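Local coordinates for Lin1909 protein (Listeria innocua, PDB 3FIJ), which is probably a gamma-glutamyl-gamma-aminobutyrate hydrolase of the peptidase C26 family and binds manganese, at residues D72-L77 with G87-P92; E81-I86 with L129-S134; R116-V121 with Q180-L185. One frame throughout, in Å; residues are numbered along the deposited sequence.

The three contacts pack side by side, with centres about 11 Å apart for contacts 1 and 2, 12 Å for contacts 1 and 3, and 13 Å for contacts 2 and 3. Pro75 of contact 1 packs on Ile86 of contact 2, and Ile73 of contact 1 lies on the helix of contact 3. Strands 129-130 and 181-182 join contacts 2 and 3, and Gln180 NE2 bonds to Gln131 O just beyond them. Contact 3 comes closest to the manganese: the Phe181 side chain is about 5 Å from the ion, against about 13 Å for the side chains of Asp72 and Asp132. Contacts 1 and 2 also touch a second subunit.

Contact 1: residues D72-L77 with G87-P92; sequences DITPQL and GAYFPP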
ATOM      1  N   ASP A  72      17.647 -15.814 -10.892  1.00 19.28           N
ATOM      2  CA  ASP A  72      17.983 -16.764 -11.942  1.00 19.46           C
ATOM      3  C   ASP A  72      19.356 -16.383 -12.492  1.00 18.47           C
ATOM      4  O   ASP A  72      19.747 -15.224 -12.447  1.00 18.52           O
ATOM      5  CB  ASP A  72      16.952 -16.700 -13.071  1.00 17.77           C
ATOM      6  CG  ASP A  72      15.543 -16.964 -12.587  1.00 17.41           C
ATOM      7  OD1 ASP A  72      15.393 -17.633 -11.542  1.00 15.26           O
ATOM      8  OD2 ASP A  72      14.589 -16.511 -13.253  1.00 15.48           O
ATOM      9  N   ILE A  73      20.078 -17.368 -13.004  1.00 17.05           N
ATOM     10  CA  ILE A  73      21.393 -17.142 -13.573  1.00 18.58           C
ATOM     11  C   ILE A  73      21.222 -16.584 -14.982  1.00 19.85           C
ATOM     12  O   ILE A  73      20.335 -17.024 -15.719  1.00 17.14           O
ATOM     13  CB  ILE A  73      22.172 -18.462 -13.624  1.00 20.09           C
ATOM     14  CG1 ILE A  73      22.511 -18.890 -12.190  1.00 19.83           C
ATOM     15  CG2 ILE A  73      23.408 -18.306 -14.495  1.00 18.40           C
ATOM     16  CD1 ILE A  73      22.382 -20.370 -11.947  1.00 21.19           C
ATOM     17  N   THR A  74      22.065 -15.621 -15.358  1.00 20.79           N
ATOM     18  CA  THR A  74      21.933 -15.023 -16.680  1.00 22.10           C
ATOM     19  C   THR A  74      22.026 -16.147 -17.696  1.00 20.32           C
ATOM     20  O   THR A  74      22.956 -16.956 -17.667  1.00 17.65           O
ATOM     21  CB  THR A  74      23.019 -13.951 -16.955  1.00 24.23           C
ATOM     22  OG1 THR A  74      24.187 -14.571 -17.494  1.00 28.18           O
ATOM     23  CG2 THR A  74      23.376 -13.223 -15.674  1.00 21.16           C
ATOM     24  N   PRO A  75      21.038 -16.219 -18.600  1.00 19.34           N
ATOM     25  CA  PRO A  75      20.975 -17.253 -19.635  1.00 19.73           C
ATOM     26  C   PRO A  75      22.191 -17.313 -20.554  1.00 20.67           C
ATOM     27  O   PRO A  75      22.628 -18.393 -20.954  1.00 20.23           O
ATOM     28  CB  PRO A  75      19.665 -16.930 -20.367  1.00 18.71           C
ATOM     29  CG  PRO A  75      19.502 -15.449 -20.174  1.00 17.54           C
ATOM     30  CD  PRO A  75      19.949 -15.234 -18.753  1.00 19.49           C
ATOM     31  N   GLN A  76      22.737 -16.148 -20.869  1.00 22.47           N
ATOM     32  CA  GLN A  76      23.908 -16.037 -21.731  1.00 23.74           C
ATOM     33  C   GLN A  76      25.021 -16.962 -21.235  1.00 25.15           C
ATOM     34  O   GLN A  76      25.794 -17.497 -22.035  1.00 24.41           O
ATOM     35  CB  GLN A  76      24.388 -14.591 -21.715  1.00 26.94           C
ATOM     36  CG  GLN A  76      23.239 -13.584 -21.645  1.00 30.26           C
ATOM     37  CD  GLN A  76      22.533 -13.457 -22.965  1.00 31.21           C
ATOM     38  OE1 GLN A  76      22.721 -14.289 -23.847  1.00 33.71           O
ATOM     39  NE2 GLN A  76      21.720 -12.419 -23.117  1.00 30.97           N
ATOM     40  N   LEU A  77      25.097 -17.145 -19.916  1.00 24.74           N
ATOM     41  CA  LEU A  77      26.109 -18.006 -19.315  1.00 24.90           C
ATOM     42  C   LEU A  77      26.018 -19.459 -19.763  1.00 24.09           C
ATOM     43  O   LEU A  77      27.004 -20.194 -19.688  1.00 24.93           O
ATOM     44  CB  LEU A  77      26.050 -17.923 -17.787  1.00 27.68           C
ATOM     45  CG  LEU A  77      27.037 -16.938 -17.149  1.00 28.65           C
ATOM     46  CD1 LEU A  77      26.814 -15.560 -17.706  1.00 31.05           C
ATOM     47  CD2 LEU A  77      26.872 -16.940 -15.642  1.00 30.34           C
ATOM     48  N   GLY A  87      13.137 -15.011 -15.239  1.00 18.41           N
ATOM     49  CA  GLY A  87      12.965 -13.958 -14.254  1.00 17.76           C
ATOM     50  C   GLY A  87      14.108 -12.965 -14.338  1.00 19.87           C
ATOM     51  O   GLY A  87      14.778 -12.853 -15.370  1.00 17.65           O
ATOM     52  N   ALA A  88      14.336 -12.236 -13.251  1.00 20.36           N
ATOM     53  CA  ALA A  88      15.427 -11.269 -13.204  1.00 20.12           C
ATOM     54  C   ALA A  88      16.756 -11.980 -12.933  1.00 21.07           C
ATOM     55  O   ALA A  88      16.809 -12.979 -12.218  1.00 21.98           O
ATOM     56  CB  ALA A  88      15.161 -10.229 -12.111  1.00 17.32           C
ATOM     57  N   TYR A  89      17.827 -11.460 -13.518  1.00 20.88           N
ATOM     58  CA  TYR A  89      19.152 -12.016 -13.323  1.00 20.81           C
ATOM     59  C   TYR A  89      20.126 -10.846 -13.201  1.00 19.65           C
ATOM     60  O   TYR A  89      19.789  -9.725 -13.560  1.00 22.35           O
ATOM     61  CB  TYR A  89      19.519 -12.961 -14.477  1.00 20.61           C
ATOM     62  CG  TYR A  89      19.211 -12.456 -15.872  1.00 23.52           C
ATOM     63  CD1 TYR A  89      20.151 -11.719 -16.595  1.00 24.17           C
ATOM     64  CD2 TYR A  89      17.988 -12.744 -16.483  1.00 23.26           C
ATOM     65  CE1 TYR A  89      19.883 -11.284 -17.897  1.00 23.11           C
ATOM     66  CE2 TYR A  89      17.706 -12.316 -17.782  1.00 23.57           C
ATOM     67  CZ  TYR A  89      18.658 -11.584 -18.487  1.00 25.18           C
ATOM     68  OH  TYR A  89      18.376 -11.147 -19.772  1.00 22.52           O
ATOM     69  N   PHE A  90      21.312 -11.102 -12.669  1.00 18.12           N
ATOM     70  CA  PHE A  90      22.308 -10.057 -12.475  1.00 19.16           C
ATOM     71  C   PHE A  90      23.698 -10.623 -12.795  1.00 18.88           C
ATOM     72  O   PHE A  90      24.374 -11.174 -11.927  1.00 20.76           O
ATOM     73  CB  PHE A  90      22.221  -9.560 -11.024  1.00 18.86           C
ATOM     74  CG  PHE A  90      23.059  -8.351 -10.742  1.00 20.91           C
ATOM     75  CD1 PHE A  90      24.214  -8.453  -9.970  1.00 21.55           C
ATOM     76  CD2 PHE A  90      22.706  -7.111 -11.259  1.00 18.31           C
ATOM     77  CE1 PHE A  90      25.006  -7.330  -9.721  1.00 21.77           C
ATOM     78  CE2 PHE A  90      23.486  -5.991 -11.019  1.00 18.74           C
ATOM     79  CZ  PHE A  90      24.639  -6.097 -10.247  1.00 20.12           C
ATOM     80  N   PRO A  91      24.143 -10.478 -14.055  1.00 17.49           N
ATOM     81  CA  PRO A  91      25.436 -10.965 -14.556  1.00 16.49           C
ATOM     82  C   PRO A  91      26.652 -10.885 -13.633  1.00 15.76           C
ATOM     83  O   PRO A  91      27.404 -11.851 -13.507  1.00 15.54           O
ATOM     84  CB  PRO A  91      25.623 -10.162 -15.839  1.00 17.54           C
ATOM     85  CG  PRO A  91      24.209 -10.017 -16.333  1.00 17.22           C
ATOM     86  CD  PRO A  91      23.469  -9.649 -15.071  1.00 17.33           C
ATOM     87  N   PRO A  92      26.871  -9.732 -12.981  1.00 16.29           N
ATOM     88  CA  PRO A  92      28.027  -9.601 -12.086  1.00 15.75           C
ATOM     89  C   PRO A  92      28.087 -10.618 -10.938  1.00 16.88           C
ATOM     90  O   PRO A  92      29.173 -11.068 -10.560  1.00 16.40           O
ATOM     91  CB  PRO A  92      27.919  -8.159 -11.603  1.00 16.29           C
ATOM     92  CG  PRO A  92      27.324  -7.453 -12.793  1.00 13.94           C
ATOM     93  CD  PRO A  92      26.223  -8.422 -13.195  1.00 15.89           C
TER
HETATM   94  O   HOH W   1      21.798 -13.583 -11.899  1.00 24.64           O
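Asp72 and Phe90 share a water across this contact. The water donates to Asp72 O at 2.7 Å and accepts from Phe90 N at 2.6 Å, so it serves both backbone groups. Asp72 O also meets Tyr89 CA in a C-H...O contact of 3.4 Å. Asp72 N gives only a weak, bent bond to Ala88 O at 3.2 Å (125° at the hydrogen). Asp72 OD2 is modelled near Gly87 N, but its position is uncertain and that bond is doubtful. Phe90 is at the N-cap position of helix 91-106. The contact joins the loop after strand 64-67 to the start of this helix, in a domain of the class I glutaminase-like clan. Thr74 N bonds to Asp94 in the helix, and Thr74 O accepts from Leu77 N in the 3-10 turn. Pro75 CD makes a CH-pi contact over one face of the Tyr89 ring, 3.7 Å from the centroid and 7° off the normal. Tyr89 CG lies between its backbone N and carbonyl carbon (chi1 45°), which turns the ring over Pro75. Thr74 CG2 presses on Pro91 CG at a tight 3.4 Å. Tyr89 OH makes a weak hydrogen bond to Ser153 O of a second subunit.

Contact 2: residues E81-I86 with L129-S134; sequences EPSQEI and LYQDIS
Ser83 to Ile86 form a type I beta turn, closed by Ile86 N to Ser83 O, and this loop passes the end of strand 129-130 with the CA atoms of Ile86 and Gln131 5.4 Å apart. Gln131 carries the contact. Its side chain is extended beyond CG (chi2 -172°) and reaches across to put the flat amide against the loop backbone. Gln131 NE2 donates to Glu81 O at 3.1 Å, and the bond is nearly straight at 169°. Gln131 OE1 receives Ser83 N at 2.7 Å, in the carbonyl plane and on a lone pair. A weak bond from Ser83 OG reaches the same oxygen. The amide thus grips one residue's C=O and the N-H two residues on, which should fix its rotation. Glu80 takes a further bond from NE2. Ile86 CB packs on the oxygen side, 3.4 Å from Gln131 OE1. Farther along, Glu85 CG lies 3.6 Å from Asp132 CB. Asp132 OD2 accepts from Ser134 N, two residues on, in an Asx turn. Ser134 N comes from above the carboxylate plane, and Ser134 OG uses the anti lone pair. The loop also reaches a second subunit, where Glu81 OE2 bonds to Thr155 N. Strand 129-130 pairs with strand 181-182, and Leu129 packs on Gln119 and Val123 of helix 116-124.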
ATOM      1  N   GLU A  81      19.477 -17.266 -25.133  1.00 16.08           N
ATOM      2  CA  GLU A  81      19.014 -15.892 -24.994  1.00 17.44           C
ATOM      3  C   GLU A  81      17.817 -15.979 -24.032  1.00 16.82           C
ATOM      4  O   GLU A  81      17.246 -17.051 -23.847  1.00 16.82           O
ATOM      5  CB  GLU A  81      18.621 -15.306 -26.357  1.00 17.29           C
ATOM      6  CG  GLU A  81      19.825 -14.799 -27.185  1.00 18.48           C
ATOM      7  CD  GLU A  81      20.496 -13.541 -26.607  1.00 19.80           C
ATOM      8  OE1 GLU A  81      21.701 -13.586 -26.283  1.00 20.75           O
ATOM      9  OE2 GLU A  81      19.828 -12.494 -26.479  1.00 20.68           O
ATOM     10  N   PRO A  82      17.438 -14.862 -23.392  1.00 17.02           N
ATOM     11  CA  PRO A  82      16.313 -14.860 -22.449  1.00 16.45           C
ATOM     12  C   PRO A  82      14.898 -15.101 -22.973  1.00 17.84           C
ATOM     13  O   PRO A  82      14.398 -14.355 -23.821  1.00 18.03           O
ATOM     14  CB  PRO A  82      16.439 -13.500 -21.772  1.00 16.78           C
ATOM     15  CG  PRO A  82      17.017 -12.637 -22.865  1.00 17.09           C
ATOM     16  CD  PRO A  82      18.094 -13.540 -23.429  1.00 16.83           C
ATOM     17  N   SER A  83      14.266 -16.147 -22.441  1.00 17.86           N
ATOM     18  CA  SER A  83      12.886 -16.519 -22.773  1.00 19.57           C
ATOM     19  C   SER A  83      11.940 -15.516 -22.126  1.00 19.90           C
ATOM     20  O   SER A  83      12.305 -14.850 -21.155  1.00 20.60           O
ATOM     21  CB  SER A  83      12.534 -17.894 -22.193  1.00 18.73           C
ATOM     22  OG  SER A  83      13.318 -18.909 -22.762  1.00 25.63           O
ATOM     23  N   GLN A  84      10.718 -15.438 -22.637  1.00 20.03           N
ATOM     24  CA  GLN A  84       9.734 -14.523 -22.070  1.00 21.97           C
ATOM     25  C   GLN A  84       9.440 -14.838 -20.603  1.00 22.22           C
ATOM     26  O   GLN A  84       9.144 -13.934 -19.828  1.00 22.07           O
ATOM     27  CB  GLN A  84       8.426 -14.563 -22.875  1.00 21.66           C
ATOM     28  CG  GLN A  84       8.585 -14.062 -24.312  1.00 22.72           C
ATOM     29  CD  GLN A  84       7.273 -13.977 -25.076  1.00 21.90           C
ATOM     30  OE1 GLN A  84       7.196 -14.375 -26.241  1.00 21.97           O
ATOM     31  NE2 GLN A  84       6.240 -13.447 -24.431  1.00 19.38           N
ATOM     32  N   GLU A  85       9.536 -16.106 -20.208  1.00 22.02           N
ATOM     33  CA  GLU A  85       9.240 -16.447 -18.823  1.00 22.67           C
ATOM     34  C   GLU A  85      10.436 -16.565 -17.871  1.00 21.79           C
ATOM     35  O   GLU A  85      10.313 -17.114 -16.772  1.00 22.12           O
ATOM     36  CB  GLU A  85       8.358 -17.706 -18.750  1.00 22.49           C
ATOM     37  CG  GLU A  85       8.722 -18.798 -19.718  1.00 26.14           C
ATOM     38  CD  GLU A  85       8.325 -18.487 -21.150  1.00 23.15           C
ATOM     39  OE1 GLU A  85       9.118 -18.820 -22.047  1.00 22.39           O
ATOM     40  OE2 GLU A  85       7.230 -17.929 -21.380  1.00 22.24           O
ATOM     41  N   ILE A  86      11.588 -16.042 -18.280  1.00 19.44           N
ATOM     42  CA  ILE A  86      12.754 -16.067 -17.411  1.00 19.34           C
ATOM     43  C   ILE A  86      12.525 -14.923 -16.415  1.00 19.37           C
ATOM     44  O   ILE A  86      11.778 -13.983 -16.705  1.00 18.16           O
ATOM     45  CB  ILE A  86      14.071 -15.813 -18.190  1.00 20.55           C
ATOM     46  CG1 ILE A  86      15.277 -16.194 -17.313  1.00 21.89           C
ATOM     47  CG2 ILE A  86      14.176 -14.336 -18.587  1.00 16.90           C
ATOM     48  CD1 ILE A  86      16.629 -16.149 -18.038  1.00 17.95           C
ATOM     49  N   LEU A 129      20.116 -25.097 -17.897  1.00 17.76           N
ATOM     50  CA  LEU A 129      18.932 -25.031 -17.047  1.00 17.27           C
ATOM     51  C   LEU A 129      17.655 -24.806 -17.845  1.00 17.68           C
ATOM     52  O   LEU A 129      17.701 -24.316 -18.971  1.00 20.43           O
ATOM     53  CB  LEU A 129      19.071 -23.862 -16.071  1.00 15.12           C
ATOM     54  CG  LEU A 129      20.378 -23.658 -15.305  1.00 14.20           C
ATOM     55  CD1 LEU A 129      20.335 -22.311 -14.575  1.00 12.10           C
ATOM     56  CD2 LEU A 129      20.586 -24.808 -14.338  1.00 11.27           C
ATOM     57  N   TYR A 130      16.516 -25.173 -17.266  1.00 17.12           N
ATOM     58  CA  TYR A 130      15.234 -24.889 -17.896  1.00 16.85           C
ATOM     59  C   TYR A 130      14.974 -23.484 -17.357  1.00 17.69           C
ATOM     60  O   TYR A 130      15.092 -23.263 -16.151  1.00 19.65           O
ATOM     61  CB  TYR A 130      14.119 -25.811 -17.391  1.00 15.72           C
ATOM     62  CG  TYR A 130      14.119 -27.202 -17.974  1.00 17.31           C
ATOM     63  CD1 TYR A 130      14.741 -28.253 -17.309  1.00 17.14           C
ATOM     64  CD2 TYR A 130      13.485 -27.473 -19.199  1.00 19.56           C
ATOM     65  CE1 TYR A 130      14.737 -29.538 -17.836  1.00 17.74           C
ATOM     66  CE2 TYR A 130      13.478 -28.757 -19.741  1.00 16.19           C
ATOM     67  CZ  TYR A 130      14.107 -29.782 -19.050  1.00 17.60           C
ATOM     68  OH  TYR A 130      14.107 -31.052 -19.564  1.00 19.13           O
ATOM     69  N   GLN A 131      14.633 -22.541 -18.226  1.00 17.70           N
ATOM     70  CA  GLN A 131      14.381 -21.171 -17.796  1.00 17.98           C
ATOM     71  C   GLN A 131      13.108 -20.979 -16.965  1.00 18.21           C
ATOM     72  O   GLN A 131      13.016 -20.024 -16.191  1.00 18.13           O
ATOM     73  CB  GLN A 131      14.365 -20.245 -19.012  1.00 18.61           C
ATOM     74  CG  GLN A 131      15.746 -20.006 -19.581  1.00 21.59           C
ATOM     75  CD  GLN A 131      15.768 -18.951 -20.664  1.00 24.89           C
ATOM     76  OE1 GLN A 131      15.031 -17.958 -20.604  1.00 25.84           O
ATOM     77  NE2 GLN A 131      16.632 -19.145 -21.656  1.00 24.46           N
ATOM     78  N   ASP A 132      12.135 -21.880 -17.123  1.00 17.16           N
ATOM     79  CA  ASP A 132      10.882 -21.806 -16.366  1.00 17.11           C
ATOM     80  C   ASP A 132      10.220 -23.179 -16.282  1.00 17.99           C
ATOM     81  O   ASP A 132      10.426 -24.031 -17.156  1.00 17.22           O
ATOM     82  CB  ASP A 132       9.910 -20.806 -17.009  1.00 17.31           C
ATOM     83  CG  ASP A 132       8.609 -20.658 -16.224  1.00 18.13           C
ATOM     84  OD1 ASP A 132       8.666 -20.336 -15.017  1.00 19.85           O
ATOM     85  OD2 ASP A 132       7.523 -20.854 -16.810  1.00 17.13           O
ATOM     86  N   ILE A 133       9.427 -23.379 -15.229  1.00 17.15           N
ATOM     87  CA  ILE A 133       8.726 -24.638 -14.995  1.00 19.24           C
ATOM     88  C   ILE A 133       7.830 -24.950 -16.187  1.00 18.44           C
ATOM     89  O   ILE A 133       7.634 -26.110 -16.540  1.00 18.05           O
ATOM     90  CB  ILE A 133       7.857 -24.574 -13.693  1.00 22.26           C
ATOM     91  CG1 ILE A 133       8.735 -24.178 -12.497  1.00 26.85           C
ATOM     92  CG2 ILE A 133       7.224 -25.935 -13.395  1.00 19.93           C
ATOM     93  CD1 ILE A 133       7.975 -24.060 -11.143  1.00 28.91           C
ATOM     94  N   SER A 134       7.307 -23.906 -16.825  1.00 17.67           N
ATOM     95  CA  SER A 134       6.429 -24.088 -17.980  1.00 19.72           C
ATOM     96  C   SER A 134       7.130 -24.725 -19.190  1.00 21.72           C
ATOM     97  O   SER A 134       6.466 -25.167 -20.138  1.00 21.93           O
ATOM     98  CB  SER A 134       5.842 -22.745 -18.425  1.00 18.91           C
ATOM     99  OG  SER A 134       6.751 -22.050 -19.261  1.00 18.98           O
TER

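Contact 3: residues R116-V121 with Q180-L185; sequences RGMQLV and QFIKKL
Met118 sends CG anti to its backbone N (chi1 -179°) and then bends at the last torsion (chi3 83°), which brings its CE methyl to Ile182. Gln119, one residue on, keeps CG beside its backbone N (chi1 -65°), and its extended chain carries the amide to the backbone of Gln180. Met118 is a selenomethionine. Its CE touches the outer end of Ile182, 3.7 Å from Ile182 CD1 and 3.9 Å from Ile182 CG1. The two side chains cross at about a right angle, and Val203 of strand 200-205 packs against both. The Gln119 and Gln180 side chains also cross at about a right angle. The Gln119 amide was probably built turned over. Its end lies 2.8 Å from Gln180 O (Gln119 OE1 in the model), and a flipped amide could put an N-H there. Gln180 O also accepts from His178 ND1. If Gln119 does donate to it, this oxygen would connect the helix to a manganese ligand. The Gln180 side chain points its NE2 to Gln131 O. Phe181 points away from the helix. Its ring meets His143 and His178 edge-to-face, both of them manganese ligands. Past Ile182, Lys183 and Lys184 form a classic beta bulge opposite Thr128. Helix 116-124 follows strand 111-114 directly, the place of the nucleophile elbow in class I glutaminase-like folds. The contact joins that helix to the loop and short strand that carry Gln180 and Phe181, close to a possible Cys115-His218-Glu220 triad.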
ATOM      1  N   ARG A 116      19.544 -21.560  -6.029  1.00 12.63           N
ATOM      2  CA  ARG A 116      20.270 -20.931  -7.126  1.00 14.96           C
ATOM      3  C   ARG A 116      21.710 -21.450  -7.167  1.00 16.30           C
ATOM      4  O   ARG A 116      22.246 -21.785  -8.232  1.00 16.31           O
ATOM      5  CB  ARG A 116      20.279 -19.420  -6.912  1.00 15.29           C
ATOM      6  CG  ARG A 116      21.383 -18.706  -7.649  1.00 17.78           C
ATOM      7  CD  ARG A 116      21.639 -17.338  -7.045  1.00 18.26           C
ATOM      8  NE  ARG A 116      22.933 -16.845  -7.490  1.00 21.99           N
ATOM      9  CZ  ARG A 116      23.162 -16.344  -8.696  1.00 19.54           C
ATOM     10  NH1 ARG A 116      22.172 -16.257  -9.573  1.00 16.73           N
ATOM     11  NH2 ARG A 116      24.390 -15.968  -9.031  1.00 20.13           N
ATOM     12  N   GLY A 117      22.322 -21.523  -5.991  1.00 15.47           N
ATOM     13  CA  GLY A 117      23.689 -21.994  -5.872  1.00 15.77           C
ATOM     14  C   GLY A 117      24.017 -23.281  -6.602  1.00 15.36           C
ATOM     15  O   GLY A 117      25.029 -23.353  -7.298  1.00 17.09           O
HETATM   16  N   MSE A 118      23.180 -24.299  -6.437  1.00 14.03           N
HETATM   17  CA  MSE A 118      23.376 -25.587  -7.093  1.00 13.99           C
HETATM   18  C   MSE A 118      23.260 -25.420  -8.612  1.00 15.71           C
HETATM   19  O   MSE A 118      23.893 -26.135  -9.386  1.00 13.50           O
HETATM   20  CB  MSE A 118      22.323 -26.587  -6.597  1.00 14.34           C
HETATM   21  CG  MSE A 118      22.432 -27.984  -7.198  1.00 15.21           C
HETATM   22 SE   MSE A 118      20.821 -29.056  -6.873  1.00 24.39          SE
HETATM   23  CE  MSE A 118      19.729 -28.371  -8.357  1.00 16.59           C
ATOM     24  N   GLN A 119      22.430 -24.475  -9.037  1.00 16.71           N
ATOM     25  CA  GLN A 119      22.267 -24.238 -10.458  1.00 17.54           C
ATOM     26  C   GLN A 119      23.443 -23.433 -10.998  1.00 17.98           C
ATOM     27  O   GLN A 119      23.818 -23.572 -12.168  1.00 18.47           O
ATOM     28  CB  GLN A 119      20.951 -23.512 -10.729  1.00 14.62           C
ATOM     29  CG  GLN A 119      19.749 -24.357 -10.369  1.00 17.37           C
ATOM     30  CD  GLN A 119      18.448 -23.733 -10.797  1.00 15.52           C
ATOM     31  OE1 GLN A 119      17.375 -24.293 -10.565  1.00 15.15           O
ATOM     32  NE2 GLN A 119      18.529 -22.565 -11.422  1.00 17.23           N
ATOM     33  N   LEU A 120      24.028 -22.589 -10.156  1.00 17.76           N
ATOM     34  CA  LEU A 120      25.169 -21.803 -10.598  1.00 17.10           C
ATOM     35  C   LEU A 120      26.377 -22.732 -10.788  1.00 17.49           C
ATOM     36  O   LEU A 120      27.160 -22.574 -11.723  1.00 17.74           O
ATOM     37  CB  LEU A 120      25.495 -20.700  -9.594  1.00 15.83           C
ATOM     38  CG  LEU A 120      26.688 -19.856 -10.039  1.00 17.44           C
ATOM     39  CD1 LEU A 120      26.395 -18.413  -9.786  1.00 20.03           C
ATOM     40  CD2 LEU A 120      27.960 -20.310  -9.326  1.00 14.11           C
ATOM     41  N   VAL A 121      26.525 -23.708  -9.903  1.00 17.82           N
ATOM     42  CA  VAL A 121      27.624 -24.650 -10.026  1.00 17.12           C
ATOM     43  C   VAL A 121      27.462 -25.411 -11.355  1.00 18.03           C
ATOM     44  O   VAL A 121      28.383 -25.468 -12.167  1.00 18.67           O
ATOM     45  CB  VAL A 121      27.624 -25.623  -8.830  1.00 15.58           C
ATOM     46  CG1 VAL A 121      28.559 -26.804  -9.081  1.00 14.83           C
ATOM     47  CG2 VAL A 121      28.037 -24.877  -7.588  1.00 12.96           C
ATOM     48  N   GLN A 180      13.149 -22.503 -11.784  1.00 13.09           N
ATOM     49  CA  GLN A 180      14.099 -22.971 -12.794  1.00 14.42           C
ATOM     50  C   GLN A 180      14.660 -24.320 -12.348  1.00 15.36           C
ATOM     51  O   GLN A 180      14.630 -24.643 -11.156  1.00 15.45           O
ATOM     52  CB  GLN A 180      15.247 -21.975 -12.985  1.00 17.17           C
ATOM     53  CG  GLN A 180      14.827 -20.590 -13.450  1.00 16.85           C
ATOM     54  CD  GLN A 180      15.936 -19.879 -14.207  1.00 19.39           C
ATOM     55  OE1 GLN A 180      17.100 -19.940 -13.819  1.00 21.29           O
ATOM     56  NE2 GLN A 180      15.577 -19.195 -15.287  1.00 16.71           N
ATOM     57  N   PHE A 181      15.153 -25.110 -13.299  1.00 14.70           N
ATOM     58  CA  PHE A 181      15.715 -26.427 -12.985  1.00 15.08           C
ATOM     59  C   PHE A 181      16.946 -26.762 -13.812  1.00 16.16           C
ATOM     60  O   PHE A 181      17.171 -26.196 -14.883  1.00 16.54           O
ATOM     61  CB  PHE A 181      14.717 -27.550 -13.267  1.00 12.59           C
ATOM     62  CG  PHE A 181      13.359 -27.336 -12.698  1.00 12.44           C
ATOM     63  CD1 PHE A 181      12.464 -26.473 -13.312  1.00 13.40           C
ATOM     64  CD2 PHE A 181      12.960 -28.021 -11.557  1.00 12.57           C
ATOM     65  CE1 PHE A 181      11.184 -26.297 -12.807  1.00 14.85           C
ATOM     66  CE2 PHE A 181      11.682 -27.856 -11.035  1.00 14.24           C
ATOM     67  CZ  PHE A 181      10.788 -26.991 -11.659  1.00 14.99           C
ATOM     68  N   ILE A 182      17.734 -27.708 -13.320  1.00 16.90           N
ATOM     69  CA  ILE A 182      18.887 -28.162 -14.071  1.00 17.61           C
ATOM     70  C   ILE A 182      18.301 -28.925 -15.263  1.00 20.00           C
ATOM     71  O   ILE A 182      17.422 -29.780 -15.097  1.00 20.99           O
ATOM     72  CB  ILE A 182      19.761 -29.145 -13.253  1.00 15.44           C
ATOM     73  CG1 ILE A 182      20.510 -28.391 -12.150  1.00 14.30           C
ATOM     74  CG2 ILE A 182      20.729 -29.887 -14.194  1.00 13.97           C
ATOM     75  CD1 ILE A 182      21.603 -29.213 -11.455  1.00 11.24           C
ATOM     76  N   LYS A 183      18.764 -28.602 -16.463  1.00 22.18           N
ATOM     77  CA  LYS A 183      18.292 -29.289 -17.663  1.00 22.22           C
ATOM     78  C   LYS A 183      19.374 -30.310 -17.948  1.00 21.54           C
ATOM     79  O   LYS A 183      19.237 -31.488 -17.621  1.00 20.14           O
ATOM     80  CB  LYS A 183      18.147 -28.302 -18.833  1.00 23.05           C
ATOM     81  CG  LYS A 183      17.453 -28.886 -20.073  1.00 26.46           C
ATOM     82  CD  LYS A 183      16.931 -27.794 -21.022  1.00 28.77           C
ATOM     83  CE  LYS A 183      18.072 -27.011 -21.678  1.00 31.53           C
ATOM     84  NZ  LYS A 183      17.634 -25.715 -22.292  1.00 31.38           N
ATOM     85  N   LYS A 184      20.465 -29.846 -18.541  1.00 22.67           N
ATOM     86  CA  LYS A 184      21.590 -30.715 -18.831  1.00 25.38           C
ATOM     87  C   LYS A 184      22.582 -30.603 -17.667  1.00 24.30           C
ATOM     88  O   LYS A 184      23.093 -29.525 -17.369  1.00 23.91           O
ATOM     89  CB  LYS A 184      22.254 -30.299 -20.149  1.00 28.58           C
ATOM     90  CG  LYS A 184      23.396 -31.205 -20.591  1.00 33.56           C
ATOM     91  CD  LYS A 184      22.925 -32.654 -20.728  1.00 37.74           C
ATOM     92  CE  LYS A 184      24.049 -33.578 -21.194  1.00 39.06           C
ATOM     93  NZ  LYS A 184      23.599 -34.999 -21.239  1.00 40.10           N
ATOM     94  N   LEU A 185      22.832 -31.721 -17.002  1.00 24.08           N
ATOM     95  CA  LEU A 185      23.750 -31.760 -15.872  1.00 24.60           C
ATOM     96  C   LEU A 185      25.209 -31.703 -16.319  1.00 25.17           C
ATOM     97  O   LEU A 185      25.642 -32.500 -17.148  1.00 25.77           O
ATOM     98  CB  LEU A 185      23.518 -33.040 -15.069  1.00 23.37           C
ATOM     99  CG  LEU A 185      24.386 -33.227 -13.823  1.00 24.52           C
ATOM    100  CD1 LEU A 185      23.891 -32.287 -12.721  1.00 22.45           C
ATOM    101  CD2 LEU A 185      24.323 -34.678 -13.366  1.00 21.46           C
TER